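Local structure of Na Glutathione S-transferase 2 (Necator americanus, 2ON5) at residues Tyr34-Trp39 with Ala110-Gly115; Gln63-Ala68 with Val153-Leu158; Asp89-Gln94 with Tyr147-Ser152. The protein probably catalyses the conjugation of glutathione to electrophilic compounds and forms a two-chain assembly. All coordinates share one frame; numbering follows the deposited sequence.

Contact 1 (Tyr34-Trp39 with Ala110-Gly115); sequences YTFQEW and AGVDQG. With GSH (glutathione), chain V; EDO (1,2-ethanediol), chain J.
F36 reaches across to A110 and V112 with the far rim of its ring, and this small patch is the close-packed part of a contact that buries only 113 Å² in total. CE1 of F36 lies 3.3 Å from O of A110, and that oxygen sits in the ring plane, at the edge, where aromatic C-H groups carry partial positive charge. The neighbouring ring atom, CZ of F36, meets CG2 of V112 at 3.8 Å, an oblique apolar touch between side chains that run roughly perpendicular. With CG anti to its own carbonyl carbon (chi1 -66°), F36 swings toward the end of helix 103-110. That helix ends in a Schellman motif in which G111, at positive phi, follows A110.

The outer side is looser: F36 and V112 are both exposed, and the nearest CA atoms of the segments, in F36 and V112, are 8.5 Å apart. A 1,2-ethanediol, probably from the crystallisation liquor, lies against one face of the ring, with O1 3.7 Å above the plane of F36 and over its centre. Its O2 accepts a nearly straight bond from N of F36 (3.0 Å, 176°), while O1 bonds only weakly to O of Y34. Upstream, T35 OG1 accepts from E38 N in an ST motif that shapes the turn leading to W39. There NE1 donates to O32 of glutathione at 3.0 Å, the carboxylate oxygen lying in the indole plane.

F9 meets both F36 and W39 edge-to-face, and since F9 and W39 both belong to the glutathione pocket, the contact borders that site. The N- and C-terminal domains thus meet here in a small interface held by an edge-on C-H to carbonyl approach and one methyl contact, with no hydrogen bond between the segments.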
loop_
_atom_site.group_PDB
_atom_site.type_symbol
_atom_site.label_atom_id
_atom_site.label_comp_id
_atom_site.label_asym_id
_atom_site.label_seq_id
_atom_site.Cartn_x
_atom_site.Cartn_y
_atom_site.Cartn_z
ATOM N N TYR A 34 9.730 17.362 12.390
ATOM C CA TYR A 34 11.122 17.137 12.744
ATOM C C TYR A 34 12.090 17.479 11.646
ATOM O O TYR A 34 11.881 17.123 10.479
ATOM C CB TYR A 34 11.384 15.669 13.166
ATOM C CG TYR A 34 10.786 15.295 14.507
ATOM C CD1 TYR A 34 10.060 14.112 14.678
ATOM C CD2 TYR A 34 10.949 16.139 15.612
ATOM C CE1 TYR A 34 9.521 13.783 15.923
ATOM C CE2 TYR A 34 10.428 15.821 16.843
ATOM C CZ TYR A 34 9.701 14.667 16.993
ATOM O OH TYR A 34 9.209 14.399 18.245
ATOM N N THR A 35 13.197 18.124 12.035
ATOM C CA THR A 35 14.397 18.120 11.171
ATOM C C THR A 35 14.994 16.718 11.052
ATOM O O THR A 35 14.712 15.820 11.873
ATOM C CB THR A 35 15.510 19.031 11.705
ATOM O OG1 THR A 35 15.953 18.518 12.964
ATOM C CG2 THR A 35 15.021 20.493 11.841
ATOM N N PHE A 36 15.849 16.528 10.039
ATOM C CA PHE A 36 16.594 15.276 9.916
ATOM C C PHE A 36 17.557 15.078 11.102
ATOM O O PHE A 36 17.902 13.949 11.430
ATOM C CB PHE A 36 17.366 15.208 8.589
ATOM C CG PHE A 36 16.476 15.153 7.369
ATOM C CD1 PHE A 36 16.819 15.834 6.212
ATOM C CD2 PHE A 36 15.293 14.425 7.385
ATOM C CE1 PHE A 36 15.985 15.785 5.079
ATOM C CE2 PHE A 36 14.457 14.384 6.264
ATOM C CZ PHE A 36 14.814 15.056 5.112
ATOM N N GLN A 37 17.983 16.173 11.736
ATOM C CA GLN A 37 18.882 16.093 12.889
ATOM C C GLN A 37 18.139 15.617 14.158
ATOM O O GLN A 37 18.689 14.865 14.968
ATOM C CB GLN A 37 19.555 17.461 13.128
ATOM C CG GLN A 37 20.647 17.471 14.175
ATOM C CD GLN A 37 21.568 18.725 14.126
ATOM O OE1 GLN A 37 22.679 18.685 13.565
ATOM N NE2 GLN A 37 21.115 19.812 14.721
ATOM N N GLU A 38 16.889 16.059 14.320
ATOM C CA GLU A 38 16.154 15.819 15.568
ATOM C C GLU A 38 15.471 14.452 15.518
ATOM O O GLU A 38 15.266 13.796 16.543
ATOM C CB GLU A 38 15.127 16.935 15.790
ATOM C CG GLU A 38 14.185 16.771 17.006
ATOM C CD GLU A 38 14.899 16.812 18.341
ATOM O OE1 GLU A 38 14.308 16.336 19.346
ATOM O OE2 GLU A 38 16.040 17.330 18.394
ATOM N N TRP A 39 15.125 14.028 14.310
ATOM C CA TRP A 39 14.296 12.820 14.132
ATOM C C TRP A 39 14.798 11.521 14.801
ATOM O O TRP A 39 14.023 10.861 15.507
ATOM C CB TRP A 39 13.902 12.624 12.654
ATOM C CG TRP A 39 13.577 11.185 12.300
ATOM C CD1 TRP A 39 14.277 10.380 11.455
ATOM C CD2 TRP A 39 12.503 10.382 12.830
ATOM N NE1 TRP A 39 13.694 9.124 11.404
ATOM C CE2 TRP A 39 12.608 9.101 12.237
ATOM C CE3 TRP A 39 11.460 10.626 13.735
ATOM C CZ2 TRP A 39 11.706 8.065 12.512
ATOM C CZ3 TRP A 39 10.558 9.588 14.013
ATOM C CH2 TRP A 39 10.701 8.322 13.399
ATOM N N ALA A 110 14.988 15.627 -1.437
ATOM C CA ALA A 110 14.811 15.805 0.011
ATOM C C ALA A 110 16.134 16.119 0.735
ATOM O O ALA A 110 16.119 16.585 1.874
ATOM C CB ALA A 110 14.132 14.579 0.625
ATOM N N GLY A 111 17.266 15.875 0.066
ATOM C CA GLY A 111 18.583 16.112 0.666
ATOM C C GLY A 111 19.126 14.916 1.432
ATOM O O GLY A 111 20.199 14.995 2.043
ATOM N N VAL A 112 18.383 13.812 1.392
ATOM C CA VAL A 112 18.735 12.579 2.096
ATOM C C VAL A 112 19.939 11.864 1.462
ATOM O O VAL A 112 20.825 11.390 2.178
ATOM C CB VAL A 112 17.506 11.624 2.198
ATOM C CG1 VAL A 112 17.920 10.236 2.651
ATOM C CG2 VAL A 112 16.478 12.198 3.169
ATOM N N ASP A 113 19.955 11.799 0.129
ATOM C CA ASP A 113 21.060 11.226 -0.640
ATOM C C ASP A 113 21.716 12.310 -1.481
ATOM O O ASP A 113 21.082 13.307 -1.823
ATOM C CB ASP A 113 20.579 10.136 -1.603
ATOM C CG ASP A 113 20.104 8.875 -0.898
ATOM O OD1 ASP A 113 19.407 8.079 -1.564
ATOM O OD2 ASP A 113 20.433 8.677 0.294
ATOM N N GLN A 114 22.977 12.083 -1.842
ATOM C CA GLN A 114 23.695 12.972 -2.752
ATOM C C GLN A 114 23.295 12.631 -4.182
ATOM O O GLN A 114 23.131 11.449 -4.526
ATOM C CB GLN A 114 25.212 12.838 -2.570
ATOM C CG GLN A 114 25.707 13.303 -1.189
ATOM C CD GLN A 114 27.182 12.970 -0.919
ATOM O OE1 GLN A 114 28.005 12.835 -1.844
ATOM N NE2 GLN A 114 27.520 12.837 0.369
ATOM N N GLY A 115 23.125 13.659 -5.006
ATOM C CA GLY A 115 22.805 13.441 -6.412
ATOM C C GLY A 115 22.340 14.671 -7.161
ATOM O O GLY A 115 22.195 15.739 -6.583
HETATM N N1 GSH V . 5.215 2.843 3.697
HETATM C CA1 GSH V . 5.769 4.162 4.089
HETATM C C1 GSH V . 4.631 5.117 4.435
HETATM O O11 GSH V . 3.874 5.384 3.478
HETATM O O12 GSH V . 4.414 5.632 5.569
HETATM C CB1 GSH V . 6.887 4.063 5.130
HETATM C CG1 GSH V . 7.253 5.398 5.769
HETATM C CD1 GSH V . 8.694 5.838 5.534
HETATM O OE1 GSH V . 9.512 5.286 4.510
HETATM N N2 GSH V . 9.086 6.786 6.390
HETATM C CA2 GSH V . 10.133 7.783 6.214
HETATM C C2 GSH V . 11.011 7.823 7.444
HETATM O O2 GSH V . 10.533 7.441 8.722
HETATM C CB2 GSH V . 9.498 9.145 5.984
HETATM S SG2 GSH V . 9.479 9.731 4.262
HETATM N N3 GSH V . 12.277 8.200 7.270
HETATM C CA3 GSH V . 13.237 8.141 8.355
HETATM C C3 GSH V . 13.598 6.754 8.847
HETATM O O31 GSH V . 13.236 5.733 8.219
HETATM O O32 GSH V . 14.275 6.606 9.891
HETATM C C1 EDO J . 13.944 18.506 6.848
HETATM O O1 EDO J . 13.269 17.596 7.737
HETATM C C2 EDO J . 14.895 19.366 7.664
HETATM O O2 EDO J . 16.100 18.633 7.975
#

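Contact 2 (Gln63-Ala68 with Val153-Leu158); sequences QSFAIA and VTYADL. With GSH (glutathione), chain V; EDO (1,2-ethanediol), chain O.
Y155 and A68 carry the apolar part of this buried contact. CD1 of Y155 lies 4.0 Å from CB of A68, which comes in obliquely to the ring, and their CA atoms, 6.8 Å apart, are the nearest pair of the two segments. The tyrosine gets there because its CG sits between the backbone N and the carbonyl carbon (chi1 75°). F65 adds a longer touch, CD2 to CE1 of Y155 at 4.5 Å, edge against edge, with no stacking. Over one face of F65 lies C1 of a bound 1,2-ethanediol, displaced toward the ring's rim. The phenol end of Y155 is held by D89 of helix 82-101.

No hydrogen bond joins the two segments; their polar atoms turn to their own helix start, to glutathione or to neighbouring residues. At the start of helix 155-168, T154 and D157 form a capping box: N of T154 donates to the anti lone pair of D157 OD1 at 2.8 Å. T154 OG1 also accepts a weak capping bond from A156 N (3.4 Å). At the start of helix 64-75, Q63 stands at the N-cap position. Its OE1 receives N1 of glutathione at 2.6 Å, while its NE2 bonds to D97 of the second subunit. S64 N points almost straight at O12 of glutathione (3.0 Å, 170°), and S64 OG is modelled very close to O11 (2.5 Å).

Seating the gamma-glutamyl carboxylate on a helix N-terminus is characteristic of the thioredoxin-like domain of glutathione transferases. The helix end would favour the negative charge, as OE1 of Q63 would favour a charged amino group. Polar atoms at the front of helix 64-75 thus probably recognise the gamma-glutamyl end, with D97 of the second subunit a further partner of glutathione, whereas F65 and A68 of the same helix meet Y155 through nonpolar groups.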
loop_
_atom_site.group_PDB
_atom_site.type_symbol
_atom_site.label_atom_id
_atom_site.label_comp_id
_atom_site.label_asym_id
_atom_site.label_seq_id
_atom_site.Cartn_x
_atom_site.Cartn_y
_atom_site.Cartn_z
ATOM N N GLN A 63 1.939 4.390 9.096
ATOM C CA GLN A 63 1.757 4.159 7.658
ATOM C C GLN A 63 0.885 5.189 6.943
ATOM O O GLN A 63 -0.333 5.239 7.124
ATOM C CB GLN A 63 1.321 2.697 7.349
ATOM C CG GLN A 63 2.458 1.713 7.580
ATOM C CD GLN A 63 3.473 1.720 6.426
ATOM O OE1 GLN A 63 3.306 2.437 5.433
ATOM N NE2 GLN A 63 4.530 0.913 6.565
ATOM N N SER A 64 1.515 5.989 6.079
ATOM C CA SER A 64 0.845 7.153 5.482
ATOM C C SER A 64 -0.498 6.825 4.801
ATOM O O SER A 64 -1.466 7.561 4.997
ATOM C CB SER A 64 1.775 7.904 4.514
ATOM O OG SER A 64 2.090 7.072 3.389
ATOM N N PHE A 65 -0.570 5.734 4.032
ATOM C CA PHE A 65 -1.845 5.337 3.387
ATOM C C PHE A 65 -2.878 4.820 4.369
ATOM O O PHE A 65 -4.070 5.067 4.184
ATOM C CB PHE A 65 -1.632 4.340 2.247
ATOM C CG PHE A 65 -0.844 4.922 1.075
ATOM C CD1 PHE A 65 0.556 4.966 1.102
ATOM C CD2 PHE A 65 -1.501 5.473 -0.016
ATOM C CE1 PHE A 65 1.300 5.528 0.013
ATOM C CE2 PHE A 65 -0.785 6.012 -1.110
ATOM C CZ PHE A 65 0.612 6.040 -1.101
ATOM N N ALA A 66 -2.440 4.088 5.404
ATOM C CA ALA A 66 -3.390 3.651 6.437
ATOM C C ALA A 66 -3.984 4.884 7.130
ATOM O O ALA A 66 -5.193 4.959 7.395
ATOM C CB ALA A 66 -2.729 2.729 7.435
ATOM N N ILE A 67 -3.130 5.861 7.406
ATOM C CA ILE A 67 -3.584 7.114 8.011
ATOM C C ILE A 67 -4.510 7.880 7.066
ATOM O O ILE A 67 -5.558 8.362 7.491
ATOM C CB ILE A 67 -2.376 8.024 8.395
ATOM C CG1 ILE A 67 -1.559 7.342 9.503
ATOM C CG2 ILE A 67 -2.908 9.420 8.879
ATOM C CD1 ILE A 67 -0.088 7.898 9.635
ATOM N N ALA A 68 -4.111 8.031 5.800
ATOM C CA ALA A 68 -4.934 8.775 4.851
ATOM C C ALA A 68 -6.324 8.152 4.724
ATOM O O ALA A 68 -7.329 8.870 4.723
ATOM C CB ALA A 68 -4.259 8.859 3.451
ATOM N N VAL A 153 -13.856 14.719 -4.849
ATOM C CA VAL A 153 -12.433 14.578 -4.460
ATOM C C VAL A 153 -12.220 13.438 -3.465
ATOM O O VAL A 153 -13.016 13.253 -2.538
ATOM C CB VAL A 153 -11.818 15.919 -3.934
ATOM C CG1 VAL A 153 -12.396 16.327 -2.549
ATOM C CG2 VAL A 153 -10.266 15.845 -3.902
ATOM N N THR A 154 -11.156 12.662 -3.680
ATOM C CA THR A 154 -10.769 11.609 -2.751
ATOM C C THR A 154 -9.289 11.728 -2.389
ATOM O O THR A 154 -8.551 12.516 -2.994
ATOM C CB THR A 154 -11.013 10.172 -3.312
ATOM O OG1 THR A 154 -10.103 9.919 -4.376
ATOM C CG2 THR A 154 -12.463 9.989 -3.741
ATOM N N TYR A 155 -8.842 10.929 -1.428
ATOM C CA TYR A 155 -7.415 11.028 -1.049
ATOM C C TYR A 155 -6.471 10.637 -2.191
ATOM O O TYR A 155 -5.307 11.064 -2.222
ATOM C CB TYR A 155 -7.116 10.291 0.265
ATOM C CG TYR A 155 -7.068 8.786 0.156
ATOM C CD1 TYR A 155 -5.867 8.151 -0.136
ATOM C CD2 TYR A 155 -8.212 7.995 0.348
ATOM C CE1 TYR A 155 -5.791 6.763 -0.258
ATOM C CE2 TYR A 155 -8.142 6.585 0.233
ATOM C CZ TYR A 155 -6.922 5.993 -0.078
ATOM O OH TYR A 155 -6.797 4.631 -0.213
ATOM N N ALA A 156 -6.961 9.838 -3.142
ATOM C CA ALA A 156 -6.127 9.524 -4.297
ATOM C C ALA A 156 -5.876 10.803 -5.141
ATOM O O ALA A 156 -4.768 11.002 -5.636
ATOM C CB ALA A 156 -6.754 8.400 -5.143
ATOM N N ASP A 157 -6.903 11.647 -5.301
ATOM C CA ASP A 157 -6.747 12.954 -5.966
ATOM C C ASP A 157 -5.685 13.813 -5.262
ATOM O O ASP A 157 -4.835 14.439 -5.909
ATOM C CB ASP A 157 -8.068 13.704 -6.029
ATOM C CG ASP A 157 -9.102 12.978 -6.876
ATOM O OD1 ASP A 157 -10.157 12.612 -6.305
ATOM O OD2 ASP A 157 -8.805 12.740 -8.083
ATOM N N LEU A 158 -5.744 13.813 -3.938
ATOM C CA LEU A 158 -4.873 14.666 -3.153
ATOM C C LEU A 158 -3.449 14.202 -3.344
ATOM O O LEU A 158 -2.567 15.029 -3.560
ATOM C CB LEU A 158 -5.273 14.657 -1.663
ATOM C CG LEU A 158 -6.686 15.173 -1.304
ATOM C CD1 LEU A 158 -7.034 15.023 0.196
ATOM C CD2 LEU A 158 -6.869 16.631 -1.736
HETATM N N1 GSH V . 5.215 2.843 3.697
HETATM C CA1 GSH V . 5.769 4.162 4.089
HETATM C C1 GSH V . 4.631 5.117 4.435
HETATM O O11 GSH V . 3.874 5.384 3.478
HETATM O O12 GSH V . 4.414 5.632 5.569
HETATM C CB1 GSH V . 6.887 4.063 5.130
HETATM C CG1 GSH V . 7.253 5.398 5.769
HETATM C CD1 GSH V . 8.694 5.838 5.534
HETATM O OE1 GSH V . 9.512 5.286 4.510
HETATM N N2 GSH V . 9.086 6.786 6.390
HETATM C CA2 GSH V . 10.133 7.783 6.214
HETATM C C2 GSH V . 11.011 7.823 7.444
HETATM O O2 GSH V . 10.533 7.441 8.722
HETATM C CB2 GSH V . 9.498 9.145 5.984
HETATM S SG2 GSH V . 9.479 9.731 4.262
HETATM N N3 GSH V . 12.277 8.200 7.270
HETATM C CA3 GSH V . 13.237 8.141 8.355
HETATM C C3 GSH V . 13.598 6.754 8.847
HETATM O O31 GSH V . 13.236 5.733 8.219
HETATM O O32 GSH V . 14.275 6.606 9.891
HETATM C C1 EDO O . 0.274 9.192 0.816
HETATM O O1 EDO O . 1.593 9.168 1.371
HETATM C C2 EDO O . -0.746 9.146 1.944
HETATM O O2 EDO O . -0.476 10.286 2.755
#

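Contact 3 (Asp89-Gln94 with Tyr147-Ser152); sequences DSVADQ and YLVGDS
The backbones stay well apart, the nearest CA atoms being those of V91 and L148 at 7.9 Å, so side chains alone bridge the gap between a regular turn of helix 82-101 and the loop 147-152. Within the helical turn, D93 N bonds to D89 O at 2.8 Å and Q94 N to S90 O at 2.9 Å. V91 sends its two methyls to different partners: CG1, anti to the backbone N (chi1 175°), meets CD1 of L148 at 3.9 Å, and CG2 meets CG2 of V149, also at 3.9 Å. The first pair approaches at a slant; in the second, the V91 and V149 side chains lie alongside one another, running opposite ways. Both loop residues can face V91 because the chain changes conformation between them, L148 having helical backbone angles and V149 extended ones. G150 follows at positive phi (72°), where the loop turns off.

In the all-helical C-terminal domain of the glutathione transferase fold, this is the loop that leads into helix 155-168. It is tied to that helix by L148 N, which donates to OD2 of D157, a residue of the helix's capping box. V91 also packs on M136 and F139 of helix 117-143 and on A156, while V149 also rests on E84, L87 and V88 of its own partner helix.

D89 makes salt bridges both to R69 of its own chain and to R69 of the second subunit, and S90 and D93 also pack on that subunit.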
loop_
_atom_site.group_PDB
_atom_site.type_symbol
_atom_site.label_atom_id
_atom_site.label_comp_id
_atom_site.label_asym_id
_atom_site.label_seq_id
_atom_site.Cartn_x
_atom_site.Cartn_y
_atom_site.Cartn_z
ATOM N N ASP A 89 -8.634 3.002 -3.428
ATOM C CA ASP A 89 -7.489 2.232 -2.932
ATOM C C ASP A 89 -6.567 1.746 -4.044
ATOM O O ASP A 89 -5.340 1.851 -3.920
ATOM C CB ASP A 89 -7.940 1.018 -2.096
ATOM C CG ASP A 89 -8.601 1.407 -0.778
ATOM O OD1 ASP A 89 -8.653 2.616 -0.476
ATOM O OD2 ASP A 89 -9.003 0.472 -0.030
ATOM N N SER A 90 -7.140 1.174 -5.100
ATOM C CA SER A 90 -6.310 0.629 -6.212
ATOM C C SER A 90 -5.478 1.722 -6.912
ATOM O O SER A 90 -4.303 1.491 -7.250
ATOM C CB SER A 90 -7.192 -0.137 -7.223
ATOM O OG SER A 90 -7.944 0.730 -8.048
ATOM N N VAL A 91 -6.078 2.902 -7.110
ATOM C CA VAL A 91 -5.361 4.068 -7.648
ATOM C C VAL A 91 -4.252 4.519 -6.702
ATOM O O VAL A 91 -3.109 4.808 -7.157
ATOM C CB VAL A 91 -6.322 5.269 -8.005
ATOM C CG1 VAL A 91 -5.519 6.521 -8.450
ATOM C CG2 VAL A 91 -7.286 4.868 -9.136
ATOM N N ALA A 92 -4.566 4.580 -5.399
ATOM C CA ALA A 92 -3.574 4.992 -4.410
ATOM C C ALA A 92 -2.419 4.006 -4.384
ATOM O O ALA A 92 -1.267 4.404 -4.236
ATOM C CB ALA A 92 -4.223 5.113 -2.995
ATOM N N ASP A 93 -2.737 2.720 -4.516
ATOM C CA ASP A 93 -1.711 1.682 -4.561
ATOM C C ASP A 93 -0.854 1.789 -5.815
ATOM O O ASP A 93 0.366 1.583 -5.747
ATOM C CB ASP A 93 -2.324 0.282 -4.463
ATOM C CG ASP A 93 -2.516 -0.177 -3.023
ATOM O OD1 ASP A 93 -2.127 0.561 -2.088
ATOM O OD2 ASP A 93 -3.055 -1.291 -2.831
ATOM N N GLN A 94 -1.459 2.110 -6.949
ATOM C CA GLN A 94 -0.662 2.334 -8.170
ATOM C C GLN A 94 0.276 3.558 -8.018
ATOM O O GLN A 94 1.464 3.524 -8.420
ATOM C CB GLN A 94 -1.558 2.486 -9.409
ATOM C CG GLN A 94 -0.748 2.600 -10.724
ATOM C CD GLN A 94 -0.190 1.242 -11.160
ATOM O OE1 GLN A 94 -0.522 0.204 -10.583
ATOM N NE2 GLN A 94 0.683 1.250 -12.178
ATOM N N TYR A 147 -12.020 14.079 -11.618
ATOM C CA TYR A 147 -11.372 13.361 -10.516
ATOM C C TYR A 147 -11.073 11.912 -10.911
ATOM O O TYR A 147 -11.675 11.360 -11.853
ATOM C CB TYR A 147 -12.212 13.406 -9.223
ATOM C CG TYR A 147 -12.543 14.801 -8.720
ATOM C CD1 TYR A 147 -13.849 15.289 -8.776
ATOM C CD2 TYR A 147 -11.553 15.631 -8.205
ATOM C CE1 TYR A 147 -14.164 16.565 -8.328
ATOM C CE2 TYR A 147 -11.848 16.903 -7.753
ATOM C CZ TYR A 147 -13.149 17.374 -7.816
ATOM O OH TYR A 147 -13.439 18.662 -7.351
ATOM N N LEU A 148 -10.161 11.282 -10.174
ATOM C CA LEU A 148 -9.664 9.963 -10.593
ATOM C C LEU A 148 -10.744 8.882 -10.471
ATOM O O LEU A 148 -10.858 8.020 -11.344
ATOM C CB LEU A 148 -8.402 9.591 -9.821
ATOM C CG LEU A 148 -7.205 10.495 -10.132
ATOM C CD1 LEU A 148 -6.192 10.347 -8.992
ATOM C CD2 LEU A 148 -6.587 10.128 -11.508
ATOM N N VAL A 149 -11.538 8.949 -9.400
ATOM C CA VAL A 149 -12.613 7.972 -9.177
ATOM C C VAL A 149 -13.873 8.708 -8.727
ATOM O O VAL A 149 -13.837 9.492 -7.779
ATOM C CB VAL A 149 -12.248 6.903 -8.126
ATOM C CG1 VAL A 149 -13.346 5.849 -8.025
ATOM C CG2 VAL A 149 -10.921 6.212 -8.467
ATOM N N GLY A 150 -14.991 8.461 -9.409
ATOM C CA GLY A 150 -16.250 9.083 -8.998
ATOM C C GLY A 150 -16.316 10.575 -9.302
ATOM O O GLY A 150 -15.511 11.108 -10.094
ATOM N N ASP A 151 -17.272 11.250 -8.666
ATOM C CA ASP A 151 -17.632 12.600 -9.031
ATOM C C ASP A 151 -17.099 13.613 -8.031
ATOM O O ASP A 151 -17.269 14.806 -8.235
ATOM C CB ASP A 151 -19.167 12.738 -9.154
ATOM C CG ASP A 151 -19.755 11.948 -10.327
ATOM O OD1 ASP A 151 -20.948 11.582 -10.252
ATOM O OD2 ASP A 151 -19.048 11.708 -11.325
ATOM N N SER A 152 -16.452 13.157 -6.954
ATOM C CA SER A 152 -15.954 14.090 -5.948
ATOM C C SER A 152 -14.514 13.761 -5.510
ATOM O O SER A 152 -14.019 12.668 -5.795
ATOM C CB SER A 152 -16.907 14.123 -4.742
ATOM O OG SER A 152 -16.988 12.850 -4.135
#

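In the fold
From the N terminus, the chain opens contact 1 at 34-39, just after strand 30-34, then contact 2 at 63-68 and contact 3 at 89-94. Contact 1 closes first, at 110-115, and so crosses both others. Contact 3 closes at 147-152 and contact 2 at 153-158, which leaves contact 3 wholly within the span of contact 2. Contacts 1 and 2 both join the thioredoxin-like domain to the helical domain, their centres 24 Å apart with glutathione touching both. Contact 3 ties helix 82-101 to a loop of the C-terminal domain, on the opposite side of the chain's centre from contact 1. Contacts 2 and 3 touch, and both meet the second subunit.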